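PDB 1U53: secreted protein ASP-2 from Necator americanus, which is of unsettled biochemical function but belongs to the pathogenesis-related-1 group of the CAP family and serves as a vaccine antigen for human hookworm infection. Local coordinates for residues A[66-71]-A[147-152]; A[27-32]-A[189-194]; A[14-19]-A[96-101]; A[49-54]-A[140-145]; A[86-91]-A[102-107]. One frame throughout, in Å; residues are numbered along the deposited sequence.

The five contacts illustrate how a CAP domain is built as an alpha-beta-alpha sandwich, with helices on both faces of one mixed sheet. Contact 1 sets the end of helix 57-67 against strand 145-152, and contact 5, its centre about 12 Å away, lays helix 97-109 on strand 84-90 of the same sheet. Contact 3 joins that helix to helix 14-32, whose other end carries contact 2, about 22 Å from contact 3 between centres. Contact 4 aligns the loops leading into strands 54-55 and 145-152 and touches contact 2. Contacts 1 and 3 cross along the chain, whereas contact 2 spans most of it, bringing the C-terminal cysteine-rich tail back to the first helix.

Contact 1 (A[66-71]-A[147-152]); sequences NAKQCV and GCYVEA
The amino group of Lys68 is gripped by two side chains of the strand: NZ donates to Glu151 OE1 at 2.9 Å, as a salt bridge, and to Tyr149 OH at 3.1 Å. The carboxylate is met on its syn side, with the nitrogen 28° out of its plane. A bend at chi2 of Lys68 (-74°) brings the end of its chain to the strand, where it crosses the Glu151 side chain at about a right angle. Tyr149 OH has a further partner in the backbone O of Asn10, so the phenol ties in the N-terminal region as well. The other carboxylate oxygen is used too, since one water donates both to Glu151 OE2, at 2.8 Å, and to the backbone O of Lys68. The remaining contacts are by van der Waals packing. Ala67 CB packs 3.8 Å from Tyr149 CD2, and Cys70 SG, disulfide-bonded to Cys153, lies 3.7 Å from Glu151 CG. A type I turn from Ala67 to Cys70 ends on a positive phi at Cys70, and the chain leaves the helix there. The arrangement is that of a helix C-terminal end laid against a sheet strand in the alpha-beta-alpha sandwich of CAP proteins.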
# COMPACT_ATOMS: atom_id res chain seq x y z
N ASN A 66 7.36 14.36 -3.22
CA ASN A 66 8.51 13.47 -3.31
C ASN A 66 8.79 13.14 -4.76
O ASN A 66 9.88 13.42 -5.29
CB ASN A 66 8.23 12.18 -2.50
CG ASN A 66 9.41 11.19 -2.51
OD1 ASN A 66 10.26 11.24 -3.38
ND2 ASN A 66 9.43 10.27 -1.52
N ALA A 67 7.79 12.58 -5.42
CA ALA A 67 8.00 12.17 -6.84
C ALA A 67 8.60 13.27 -7.69
O ALA A 67 9.46 12.98 -8.47
CB ALA A 67 6.71 11.66 -7.44
N LYS A 68 8.13 14.51 -7.57
CA LYS A 68 8.57 15.56 -8.49
C LYS A 68 10.06 15.87 -8.37
O LYS A 68 10.64 16.48 -9.28
CB LYS A 68 7.79 16.86 -8.24
CG LYS A 68 6.35 16.76 -8.74
CD LYS A 68 6.36 16.83 -10.24
CE LYS A 68 5.01 17.17 -10.84
NZ LYS A 68 5.00 16.86 -12.30
N GLN A 69 10.70 15.52 -7.25
CA GLN A 69 12.14 15.78 -7.13
C GLN A 69 13.01 14.82 -7.96
O GLN A 69 14.20 15.08 -8.17
CB GLN A 69 12.58 15.69 -5.69
CG GLN A 69 11.85 16.61 -4.75
CD GLN A 69 12.20 16.33 -3.30
OE1 GLN A 69 13.39 16.33 -2.92
NE2 GLN A 69 11.18 16.10 -2.49
N CYS A 70 12.43 13.70 -8.41
CA CYS A 70 13.09 12.78 -9.32
C CYS A 70 14.40 12.23 -8.74
O CYS A 70 15.38 12.08 -9.43
CB CYS A 70 13.31 13.44 -10.70
SG CYS A 70 11.76 13.52 -11.63
N VAL A 71 14.38 11.99 -7.43
CA VAL A 71 15.44 11.29 -6.70
C VAL A 71 14.74 10.12 -6.02
O VAL A 71 13.73 10.29 -5.32
CB VAL A 71 16.08 12.15 -5.64
CG1 VAL A 71 17.19 11.37 -4.96
CG2 VAL A 71 16.67 13.44 -6.30
N GLY A 147 -2.67 7.89 -1.21
CA GLY A 147 -2.56 8.93 -2.25
C GLY A 147 -1.22 8.68 -2.93
O GLY A 147 -0.23 8.48 -2.23
N CYS A 148 -1.17 8.69 -4.26
CA CYS A 148 0.08 8.39 -4.95
C CYS A 148 0.35 9.34 -6.09
O CYS A 148 -0.55 10.01 -6.57
CB CYS A 148 -0.01 6.96 -5.54
SG CYS A 148 -0.59 5.69 -4.39
N TYR A 149 1.58 9.33 -6.57
CA TYR A 149 1.92 10.11 -7.76
C TYR A 149 2.96 9.36 -8.57
O TYR A 149 3.87 8.74 -7.99
CB TYR A 149 2.42 11.49 -7.34
CG TYR A 149 2.44 12.51 -8.48
CD1 TYR A 149 1.31 13.28 -8.75
CD2 TYR A 149 3.57 12.65 -9.29
CE1 TYR A 149 1.32 14.16 -9.82
CE2 TYR A 149 3.58 13.53 -10.35
CZ TYR A 149 2.46 14.30 -10.60
OH TYR A 149 2.48 15.22 -11.65
N VAL A 150 2.84 9.44 -9.90
CA VAL A 150 3.78 8.84 -10.86
C VAL A 150 4.36 9.96 -11.67
O VAL A 150 3.61 10.77 -12.29
CB VAL A 150 3.09 7.88 -11.82
CG1 VAL A 150 4.09 7.27 -12.80
CG2 VAL A 150 2.32 6.79 -11.02
N GLU A 151 5.69 10.05 -11.65
CA GLU A 151 6.40 11.11 -12.37
C GLU A 151 7.29 10.52 -13.43
O GLU A 151 8.07 9.61 -13.16
CB GLU A 151 7.28 11.90 -11.39
CG GLU A 151 8.08 13.07 -12.02
CD GLU A 151 7.25 14.25 -12.51
OE1 GLU A 151 6.01 14.18 -12.51
OE2 GLU A 151 7.88 15.26 -12.97
N ALA A 152 7.23 11.09 -14.64
CA ALA A 152 8.15 10.68 -15.69
C ALA A 152 9.37 11.53 -15.59
O ALA A 152 9.40 12.65 -16.11
CB ALA A 152 7.51 10.87 -17.06
O HOH W 1 9.96 16.71 -11.83

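Contact 2 (A[27-32]-A[189-194]); sequences LRSSVA and KEKGLC
Ser29 bonds to Lys191 and packs on Leu193, and these three residues account for most of the buried surface. The hydroxyl of Ser29 donates to the backbone O of Lys191, OG to O 2.6 Å, arriving in the carbonyl plane on a lone pair with a C=O...donor angle of 122°. With OG opposite the backbone N (chi1 166°), the hydroxyl reaches outward from the helix to that carbonyl. Lys191 adds its CB, 3.4 Å from Ser29 OG, while the rest of its chain leads away to a salt bridge with Asp188. The carbonyl that Ser29 holds belongs to the loop of a short hairpin of strands 187-188 and 193-194, closed by a G1 beta bulge in which Gly192 and Leu193 sit opposite Asp188. Gly192 has positive phi, and its backbone O lies 3.6 Å from Ala32 CB, one turn further along the helix than Ser29. Leu193 then turns its branched end onto the helix: CD1 is 4.0 Å from Ser29 CB, and CD2 is 3.9 Å from Ser29 CA. The same CD2 comes within 4.3 Å of Arg28 CB, while the guanidinium group of Arg28 reaches past the contact to the backbone O atoms of Lys51, Trp140 and Met138. Cys194, next in the hairpin, is disulfide-bonded to Cys184 and has backbone hydrogen bonds with Met50 and Thr52.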
# COMPACT_ATOMS: atom_id res chain seq x y z
N LEU A 27 -5.98 -6.40 -3.04
CA LEU A 27 -4.94 -7.20 -2.42
C LEU A 27 -5.15 -7.25 -0.91
O LEU A 27 -4.95 -8.33 -0.30
CB LEU A 27 -3.57 -6.60 -2.79
CG LEU A 27 -3.22 -6.76 -4.27
CD1 LEU A 27 -2.02 -5.91 -4.68
CD2 LEU A 27 -2.92 -8.21 -4.59
N ARG A 28 -5.57 -6.13 -0.30
CA ARG A 28 -6.00 -6.23 1.12
C ARG A 28 -7.06 -7.29 1.29
O ARG A 28 -7.07 -8.05 2.28
CB ARG A 28 -6.49 -4.85 1.61
CG ARG A 28 -5.31 -3.94 1.75
CD ARG A 28 -5.72 -2.46 1.91
NE ARG A 28 -6.33 -2.15 3.22
CZ ARG A 28 -5.65 -1.81 4.32
NH1 ARG A 28 -4.31 -1.76 4.34
NH2 ARG A 28 -6.32 -1.54 5.44
N SER A 29 -8.00 -7.33 0.33
CA SER A 29 -9.10 -8.28 0.44
C SER A 29 -8.58 -9.71 0.30
O SER A 29 -8.92 -10.58 1.09
CB SER A 29 -10.22 -7.99 -0.61
OG SER A 29 -11.14 -9.10 -0.73
N SER A 30 -7.74 -9.94 -0.70
CA SER A 30 -7.13 -11.29 -0.83
C SER A 30 -6.44 -11.75 0.45
O SER A 30 -6.60 -12.88 0.86
CB SER A 30 -6.14 -11.35 -1.99
OG SER A 30 -4.87 -10.76 -1.72
N VAL A 31 -5.65 -10.88 1.07
CA VAL A 31 -4.99 -11.26 2.31
C VAL A 31 -6.05 -11.55 3.38
O VAL A 31 -5.99 -12.58 4.05
CB VAL A 31 -4.05 -10.12 2.79
CG1 VAL A 31 -3.60 -10.35 4.25
CG2 VAL A 31 -2.91 -9.98 1.81
N ALA A 32 -7.01 -10.65 3.56
CA ALA A 32 -8.01 -10.79 4.62
C ALA A 32 -8.82 -12.08 4.50
O ALA A 32 -9.17 -12.71 5.52
CB ALA A 32 -8.92 -9.54 4.65
N LYS A 189 -19.08 -7.95 2.87
CA LYS A 189 -19.02 -9.38 3.06
C LYS A 189 -18.34 -10.09 1.90
O LYS A 189 -17.66 -11.08 2.09
CB LYS A 189 -20.43 -9.93 3.26
CG LYS A 189 -20.97 -9.63 4.63
CD LYS A 189 -20.03 -10.19 5.71
CE LYS A 189 -20.75 -10.33 7.05
NZ LYS A 189 -19.95 -11.05 8.09
N GLU A 190 -18.57 -9.55 0.71
CA GLU A 190 -17.96 -10.03 -0.52
C GLU A 190 -16.43 -10.01 -0.41
O GLU A 190 -15.74 -10.96 -0.81
CB GLU A 190 -18.40 -9.11 -1.67
CG GLU A 190 -19.90 -9.12 -1.92
CD GLU A 190 -20.37 -10.46 -2.46
OE1 GLU A 190 -19.76 -10.92 -3.47
OE2 GLU A 190 -21.32 -11.05 -1.87
N LYS A 191 -15.90 -8.95 0.16
CA LYS A 191 -14.46 -8.80 0.15
C LYS A 191 -13.74 -9.08 1.47
O LYS A 191 -12.53 -9.12 1.48
CB LYS A 191 -14.08 -7.43 -0.36
CG LYS A 191 -14.74 -7.07 -1.73
CD LYS A 191 -14.88 -5.59 -1.84
CE LYS A 191 -15.69 -5.12 -3.09
NZ LYS A 191 -17.19 -4.97 -2.78
N GLY A 192 -14.47 -9.27 2.57
CA GLY A 192 -13.82 -9.43 3.86
C GLY A 192 -13.18 -8.13 4.30
O GLY A 192 -12.21 -8.16 5.04
N LEU A 193 -13.74 -7.00 3.87
CA LEU A 193 -13.20 -5.69 4.22
C LEU A 193 -14.19 -4.91 5.08
O LEU A 193 -15.40 -4.96 4.82
CB LEU A 193 -12.89 -4.85 2.97
CG LEU A 193 -11.79 -5.40 2.06
CD1 LEU A 193 -11.62 -4.50 0.81
CD2 LEU A 193 -10.51 -5.52 2.85
N CYS A 194 -13.66 -4.18 6.05
CA CYS A 194 -14.44 -3.31 6.94
C CYS A 194 -14.44 -1.86 6.44
O CYS A 194 -13.39 -1.31 6.12
CB CYS A 194 -13.73 -3.31 8.28
SG CYS A 194 -14.78 -3.06 9.66

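Contact 3 (A[14-19]-A[96-101]); sequences EEARQK and DKAKAA
Ala16 and Ala98 pack side by side between two nearly parallel helices, and the rest of the contact is arranged around them. The short segments run in the same direction, 13° apart, with an axial separation of 8.0 Å that small side chains permit. The CB of Ala16 points at the neighbouring helix and lies over its first turn, 3.8 Å from Lys97 O, while Ala98 CB rests 4.0 Å from Ala16 CA. The two methyls pass each other, 4.4 Å apart from CB to CB. One turn on, Ala101 points its CB at the first helix, 4.0 Å from Ala16 O. This is close packing of helix 14-32 with helix 97-109, two helices on one face of the CAP sandwich; Lys97 and Ala100 also touch Val150 of the central sheet. Lys19 borders the alanines with its aliphatic part: CG, anti to the backbone N (chi1 -175°), lies alongside the second helix 3.7 Å from Ala98 O, and also touches Ala101 CB. Beyond that point a bend at chi2 carries the chain away. Lys97 likewise contributes its CB, 4.1 Å from Ala16 CB, while its amino group goes to the backbone O of Gly11. The second helix starts at Asp96, an N-cap residue whose OD2 accepts from Lys99 N at 2.9 Å through the anti lone pair.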
# COMPACT_ATOMS: atom_id res chain seq x y z
N GLU A 14 -6.66 10.07 -13.66
CA GLU A 14 -7.72 9.41 -12.92
C GLU A 14 -7.60 7.88 -13.04
O GLU A 14 -7.87 7.15 -12.08
CB GLU A 14 -9.11 9.88 -13.34
CG GLU A 14 -10.19 9.64 -12.30
CD GLU A 14 -9.95 10.34 -10.94
OE1 GLU A 14 -9.26 11.37 -10.87
OE2 GLU A 14 -10.48 9.85 -9.93
N GLU A 15 -7.17 7.41 -14.21
CA GLU A 15 -6.98 5.96 -14.42
C GLU A 15 -5.94 5.39 -13.46
O GLU A 15 -6.10 4.31 -12.88
CB GLU A 15 -6.54 5.69 -15.85
CG GLU A 15 -7.59 6.01 -16.92
CD GLU A 15 -7.76 7.53 -17.26
OE1 GLU A 15 -6.94 8.40 -16.88
OE2 GLU A 15 -8.74 7.84 -17.99
N ALA A 16 -4.86 6.15 -13.26
CA ALA A 16 -3.80 5.67 -12.37
C ALA A 16 -4.24 5.72 -10.93
O ALA A 16 -3.88 4.85 -10.09
CB ALA A 16 -2.50 6.52 -12.56
N ARG A 17 -5.01 6.75 -10.58
CA ARG A 17 -5.49 6.86 -9.21
C ARG A 17 -6.41 5.68 -8.96
O ARG A 17 -6.33 5.05 -7.90
CB ARG A 17 -6.29 8.14 -9.02
CG ARG A 17 -5.50 9.40 -9.21
CD ARG A 17 -6.40 10.63 -8.90
NE ARG A 17 -5.56 11.83 -8.88
CZ ARG A 17 -5.66 12.83 -9.74
NH1 ARG A 17 -6.63 12.84 -10.65
NH2 ARG A 17 -4.85 13.87 -9.65
N GLN A 18 -7.30 5.38 -9.91
CA GLN A 18 -8.21 4.26 -9.73
C GLN A 18 -7.45 2.96 -9.62
O GLN A 18 -7.78 2.12 -8.80
CB GLN A 18 -9.20 4.19 -10.90
CG GLN A 18 -10.18 5.37 -10.84
CD GLN A 18 -11.22 5.36 -11.96
OE1 GLN A 18 -11.06 4.69 -12.98
NE2 GLN A 18 -12.30 6.10 -11.77
N LYS A 19 -6.40 2.81 -10.43
CA LYS A 19 -5.64 1.56 -10.40
C LYS A 19 -5.00 1.37 -9.04
O LYS A 19 -5.07 0.30 -8.44
CB LYS A 19 -4.60 1.54 -11.53
CG LYS A 19 -3.83 0.24 -11.67
CD LYS A 19 -4.78 -0.90 -12.03
CE LYS A 19 -4.08 -2.18 -12.32
NZ LYS A 19 -5.13 -3.26 -12.46
N ASP A 96 3.17 4.27 -19.27
CA ASP A 96 1.81 4.77 -19.02
C ASP A 96 1.62 4.80 -17.52
O ASP A 96 2.04 3.87 -16.84
CB ASP A 96 0.83 3.79 -19.65
CG ASP A 96 -0.57 4.04 -19.23
OD1 ASP A 96 -1.30 4.84 -19.88
OD2 ASP A 96 -0.98 3.42 -18.23
N LYS A 97 1.05 5.86 -16.96
CA LYS A 97 1.00 5.95 -15.48
C LYS A 97 0.17 4.91 -14.79
O LYS A 97 0.49 4.54 -13.66
CB LYS A 97 0.60 7.37 -15.04
CG LYS A 97 1.60 8.41 -15.51
CD LYS A 97 1.43 9.78 -14.81
CE LYS A 97 2.45 10.80 -15.37
NZ LYS A 97 1.81 11.60 -16.43
N ALA A 98 -0.90 4.43 -15.43
CA ALA A 98 -1.71 3.35 -14.79
C ALA A 98 -0.98 2.03 -14.87
O ALA A 98 -1.10 1.18 -13.97
CB ALA A 98 -3.09 3.21 -15.47
N LYS A 99 -0.18 1.84 -15.92
CA LYS A 99 0.68 0.65 -15.99
C LYS A 99 1.76 0.71 -14.88
O LYS A 99 2.10 -0.31 -14.25
CB LYS A 99 1.35 0.49 -17.38
CG LYS A 99 2.30 -0.74 -17.43
CD LYS A 99 2.91 -0.90 -18.82
CE LYS A 99 4.04 -1.96 -18.77
NZ LYS A 99 4.89 -1.95 -20.00
N ALA A 100 2.31 1.91 -14.65
CA ALA A 100 3.32 2.08 -13.57
C ALA A 100 2.65 1.81 -12.20
O ALA A 100 3.26 1.19 -11.34
CB ALA A 100 3.88 3.47 -13.61
N ALA A 101 1.41 2.23 -12.03
CA ALA A 101 0.69 1.97 -10.78
C ALA A 101 0.57 0.45 -10.55
O ALA A 101 0.72 -0.05 -9.43
CB ALA A 101 -0.70 2.61 -10.85

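Contact 4 (A[49-54]-A[140-145]); sequences KMKTMA and WQETVK
Lys51 CG lies beside the backbone N (chi1 -54°) and its chain then runs extended, whereas Glu142 bends at chi2 (-67°) to bring its carboxylate round; together these torsions close a salt bridge, Lys51 NZ to Glu142 OE1 2.9 Å. The amino group approaches on the syn side, 22° out of the carboxylate plane. The other oxygen, Glu142 OE2, accepts from Gln141 NE2 at 2.8 Å through its anti lone pair, with OE2 lying close to the plane of the Gln141 amide, so the carboxylate is held from two directions. The extended chain of Gln141 crosses that of Lys49, its CG 3.3 Å from Lys49 O. Gln141 OE1 is shared between the backbone N of Glu176 and a water that it accepts from at 2.8 Å, the same water receiving Lys49 N. Along the Lys51 chain, CB packs 3.6 Å from Val144 CG1. Met53, extended beyond CG, places its CE 3.6 Å from Thr143 CG2. Ala54 N donates to Val144 O at 2.9 Å. Ala54 then pairs with Lys145 in a parallel bridge, where Val144 and Lys145, opposite Gly164, form a classic beta bulge. Two loops thus run side by side in the same direction into the parallel edge pair of the mixed CAP sheet.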
# COMPACT_ATOMS: atom_id res chain seq x y z
N LYS A 49 -10.51 -7.67 10.68
CA LYS A 49 -11.05 -6.31 10.49
C LYS A 49 -10.15 -5.48 9.57
O LYS A 49 -9.70 -4.35 9.92
CB LYS A 49 -11.29 -5.59 11.82
CG LYS A 49 -10.08 -5.44 12.73
CD LYS A 49 -10.50 -4.75 14.08
CE LYS A 49 -10.99 -3.32 13.83
NZ LYS A 49 -11.30 -2.62 15.18
N MET A 50 -9.85 -6.04 8.40
CA MET A 50 -9.03 -5.30 7.44
C MET A 50 -9.86 -4.16 6.84
O MET A 50 -10.94 -4.38 6.24
CB MET A 50 -8.59 -6.27 6.34
CG MET A 50 -7.75 -5.65 5.26
SD MET A 50 -6.09 -5.17 5.82
CE MET A 50 -5.27 -6.77 5.95
N LYS A 51 -9.36 -2.93 6.97
CA LYS A 51 -10.18 -1.78 6.59
C LYS A 51 -10.01 -1.46 5.10
O LYS A 51 -8.92 -1.62 4.53
CB LYS A 51 -9.83 -0.58 7.48
CG LYS A 51 -9.94 -0.92 8.99
CD LYS A 51 -9.99 0.37 9.85
CE LYS A 51 -10.41 0.05 11.33
NZ LYS A 51 -10.21 1.29 12.14
N THR A 52 -11.12 -1.02 4.51
CA THR A 52 -11.09 -0.46 3.14
C THR A 52 -10.34 0.87 3.13
O THR A 52 -10.57 1.75 4.00
CB THR A 52 -12.54 -0.23 2.66
OG1 THR A 52 -13.26 -1.46 2.70
CG2 THR A 52 -12.56 0.20 1.22
N MET A 53 -9.49 1.05 2.11
CA MET A 53 -8.84 2.33 1.86
C MET A 53 -9.70 3.25 0.97
O MET A 53 -10.51 2.79 0.14
CB MET A 53 -7.47 2.18 1.18
CG MET A 53 -6.41 1.58 2.07
SD MET A 53 -4.94 1.27 1.08
CE MET A 53 -3.71 1.13 2.37
N ALA A 54 -9.53 4.56 1.19
CA ALA A 54 -10.12 5.59 0.34
C ALA A 54 -8.98 6.41 -0.23
O ALA A 54 -7.96 6.59 0.43
CB ALA A 54 -11.02 6.53 1.15
N TRP A 140 -1.52 -2.83 5.99
CA TRP A 140 -1.61 -2.39 7.38
C TRP A 140 -3.08 -2.07 7.72
O TRP A 140 -3.72 -1.25 7.07
CB TRP A 140 -0.74 -1.14 7.55
CG TRP A 140 -0.44 -0.85 9.00
CD1 TRP A 140 -1.06 0.04 9.82
CD2 TRP A 140 0.62 -1.44 9.76
NE1 TRP A 140 -0.43 0.04 11.07
CE2 TRP A 140 0.58 -0.88 11.06
CE3 TRP A 140 1.59 -2.41 9.46
CZ2 TRP A 140 1.48 -1.27 12.06
CZ3 TRP A 140 2.48 -2.80 10.44
CH2 TRP A 140 2.42 -2.23 11.74
N GLN A 141 -3.61 -2.75 8.74
CA GLN A 141 -5.04 -2.75 9.00
C GLN A 141 -5.56 -1.34 9.15
O GLN A 141 -6.62 -1.01 8.60
CB GLN A 141 -5.30 -3.56 10.26
CG GLN A 141 -6.68 -3.35 10.84
CD GLN A 141 -6.80 -4.12 12.11
OE1 GLN A 141 -6.68 -5.31 12.09
NE2 GLN A 141 -7.03 -3.42 13.22
N GLU A 142 -4.83 -0.54 9.94
CA GLU A 142 -5.34 0.76 10.33
C GLU A 142 -5.09 1.86 9.32
O GLU A 142 -5.62 2.98 9.45
CB GLU A 142 -4.83 1.12 11.72
CG GLU A 142 -5.39 0.14 12.78
CD GLU A 142 -6.87 0.30 12.95
OE1 GLU A 142 -7.36 1.44 12.78
OE2 GLU A 142 -7.56 -0.70 13.28
N THR A 143 -4.38 1.54 8.23
CA THR A 143 -4.12 2.55 7.21
C THR A 143 -5.34 2.58 6.30
O THR A 143 -5.70 1.56 5.70
CB THR A 143 -2.90 2.17 6.41
OG1 THR A 143 -1.74 2.34 7.23
CG2 THR A 143 -2.77 3.11 5.18
N VAL A 144 -6.01 3.74 6.20
CA VAL A 144 -7.25 3.84 5.45
C VAL A 144 -7.28 4.98 4.41
O VAL A 144 -8.29 5.18 3.78
CB VAL A 144 -8.46 3.98 6.40
CG1 VAL A 144 -8.58 2.74 7.25
CG2 VAL A 144 -8.25 5.22 7.27
N LYS A 145 -6.18 5.72 4.25
CA LYS A 145 -6.06 6.74 3.21
C LYS A 145 -4.85 6.42 2.33
O LYS A 145 -3.79 6.10 2.85
CB LYS A 145 -5.84 8.12 3.85
CG LYS A 145 -7.02 8.59 4.74
CD LYS A 145 -6.67 9.93 5.45
CE LYS A 145 -7.95 10.67 5.95
NZ LYS A 145 -8.70 11.29 4.84
O HOH W 2 -7.66 -7.45 10.65

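Contact 5 (A[86-91]-A[102-107]); sequences NIFMSS and EQASKA
Phe88 supplies nearly half of the buried surface, and its ring takes part in each kind of packing with the helix. The first is CH-pi: Ala104 CA stands over one face of the ring, 3.8 Å from its centroid and only 15° off the normal. The backbone O of Gln103 lies over that face as well, so the aromatic plane is laid against the helix backbone itself. The second kind is plain apolar contact. Ala104 CB touches the root of the ring, 3.6 Å from Phe88 CG, and Ala107 CB, one turn further, is 3.9 Å from Phe88 CE1. With CG opposite the backbone N (chi1 168°), the ring extends from the strand toward the helix, which crosses at 122° with an axial distance of 8.5 Å. A third contribution comes from the aliphatic root of Gln103, whose CB lies 3.9 Å from Phe88 CZ; its amide plane stands almost perpendicular to the ring. The hydroxyl of Ser90 turns to the backbone N of Asp92. Phe88 also touches Val159 on the adjoining strand and Trp108, the next residue of the same helix after Ala107, which places it in the layer between sheet and helix 97-109. The chemistry implies that strand and helix are joined here by dispersion and shape, with small alanines bringing the helix backbone close enough for an aromatic face to lie against it.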
# COMPACT_ATOMS: atom_id res chain seq x y z
N ASN A 86 5.65 4.18 0.32
CA ASN A 86 6.31 3.13 -0.50
C ASN A 86 6.80 3.79 -1.75
O ASN A 86 6.12 4.63 -2.32
CB ASN A 86 5.31 2.07 -0.93
CG ASN A 86 5.04 1.04 0.15
OD1 ASN A 86 5.93 0.81 0.99
ND2 ASN A 86 3.90 0.33 0.08
N ILE A 87 8.01 3.43 -2.19
CA ILE A 87 8.51 4.04 -3.44
C ILE A 87 8.90 2.95 -4.45
O ILE A 87 9.17 1.79 -4.06
CB ILE A 87 9.72 4.99 -3.19
CG1 ILE A 87 10.91 4.22 -2.61
CG2 ILE A 87 9.28 6.17 -2.31
CD1 ILE A 87 12.15 5.13 -2.40
N PHE A 88 8.86 3.28 -5.74
CA PHE A 88 9.14 2.29 -6.80
C PHE A 88 9.70 3.02 -7.99
O PHE A 88 9.33 4.18 -8.24
CB PHE A 88 7.84 1.56 -7.22
CG PHE A 88 7.96 0.73 -8.50
CD1 PHE A 88 8.41 -0.58 -8.46
CD2 PHE A 88 7.58 1.28 -9.72
CE1 PHE A 88 8.49 -1.35 -9.67
CE2 PHE A 88 7.69 0.53 -10.93
CZ PHE A 88 8.14 -0.79 -10.88
N MET A 89 10.58 2.38 -8.73
CA MET A 89 11.00 3.02 -9.99
C MET A 89 11.18 1.96 -11.07
O MET A 89 11.51 0.80 -10.80
CB MET A 89 12.29 3.80 -9.84
CG MET A 89 13.48 2.93 -9.41
SD MET A 89 14.98 3.91 -9.35
CE MET A 89 15.39 3.94 -11.06
N SER A 90 10.99 2.43 -12.31
CA SER A 90 11.28 1.65 -13.50
C SER A 90 12.15 2.48 -14.42
O SER A 90 12.04 3.68 -14.47
CB SER A 90 9.96 1.39 -14.24
OG SER A 90 10.19 0.89 -15.54
N SER A 91 13.01 1.83 -15.21
CA SER A 91 13.81 2.58 -16.17
C SER A 91 13.02 3.02 -17.41
O SER A 91 13.55 3.80 -18.20
CB SER A 91 14.98 1.69 -16.68
OG SER A 91 14.40 0.65 -17.47
N GLU A 102 0.27 -0.27 -11.63
CA GLU A 102 0.10 -1.70 -11.55
C GLU A 102 1.43 -2.34 -11.19
O GLU A 102 1.51 -3.21 -10.31
CB GLU A 102 -0.33 -2.22 -12.92
CG GLU A 102 -0.67 -3.70 -12.92
CD GLU A 102 -1.18 -4.13 -14.27
OE1 GLU A 102 -1.24 -3.26 -15.17
OE2 GLU A 102 -1.56 -5.30 -14.42
N GLN A 103 2.49 -1.90 -11.85
CA GLN A 103 3.80 -2.53 -11.60
C GLN A 103 4.28 -2.27 -10.19
O GLN A 103 4.86 -3.16 -9.53
CB GLN A 103 4.81 -1.99 -12.59
CG GLN A 103 4.52 -2.39 -14.01
CD GLN A 103 5.79 -2.37 -14.89
OE1 GLN A 103 6.85 -1.85 -14.49
NE2 GLN A 103 5.67 -2.93 -16.10
N ALA A 104 4.07 -1.05 -9.71
CA ALA A 104 4.53 -0.72 -8.35
C ALA A 104 3.79 -1.53 -7.32
O ALA A 104 4.38 -2.09 -6.39
CB ALA A 104 4.34 0.76 -8.07
N SER A 105 2.48 -1.63 -7.51
CA SER A 105 1.65 -2.30 -6.52
C SER A 105 2.01 -3.77 -6.51
O SER A 105 2.10 -4.37 -5.44
CB SER A 105 0.16 -2.09 -6.84
OG SER A 105 -0.18 -0.67 -6.84
N LYS A 106 2.24 -4.36 -7.68
CA LYS A 106 2.69 -5.78 -7.74
C LYS A 106 4.05 -5.98 -7.08
O LYS A 106 4.25 -6.99 -6.41
CB LYS A 106 2.77 -6.27 -9.20
CG LYS A 106 1.42 -6.42 -9.88
CD LYS A 106 1.72 -6.76 -11.34
CE LYS A 106 0.60 -7.42 -12.05
NZ LYS A 106 1.01 -7.66 -13.51
N ALA A 107 5.01 -5.07 -7.30
CA ALA A 107 6.37 -5.23 -6.75
C ALA A 107 6.35 -5.16 -5.23
O ALA A 107 7.07 -5.88 -4.53
CB ALA A 107 7.29 -4.12 -7.28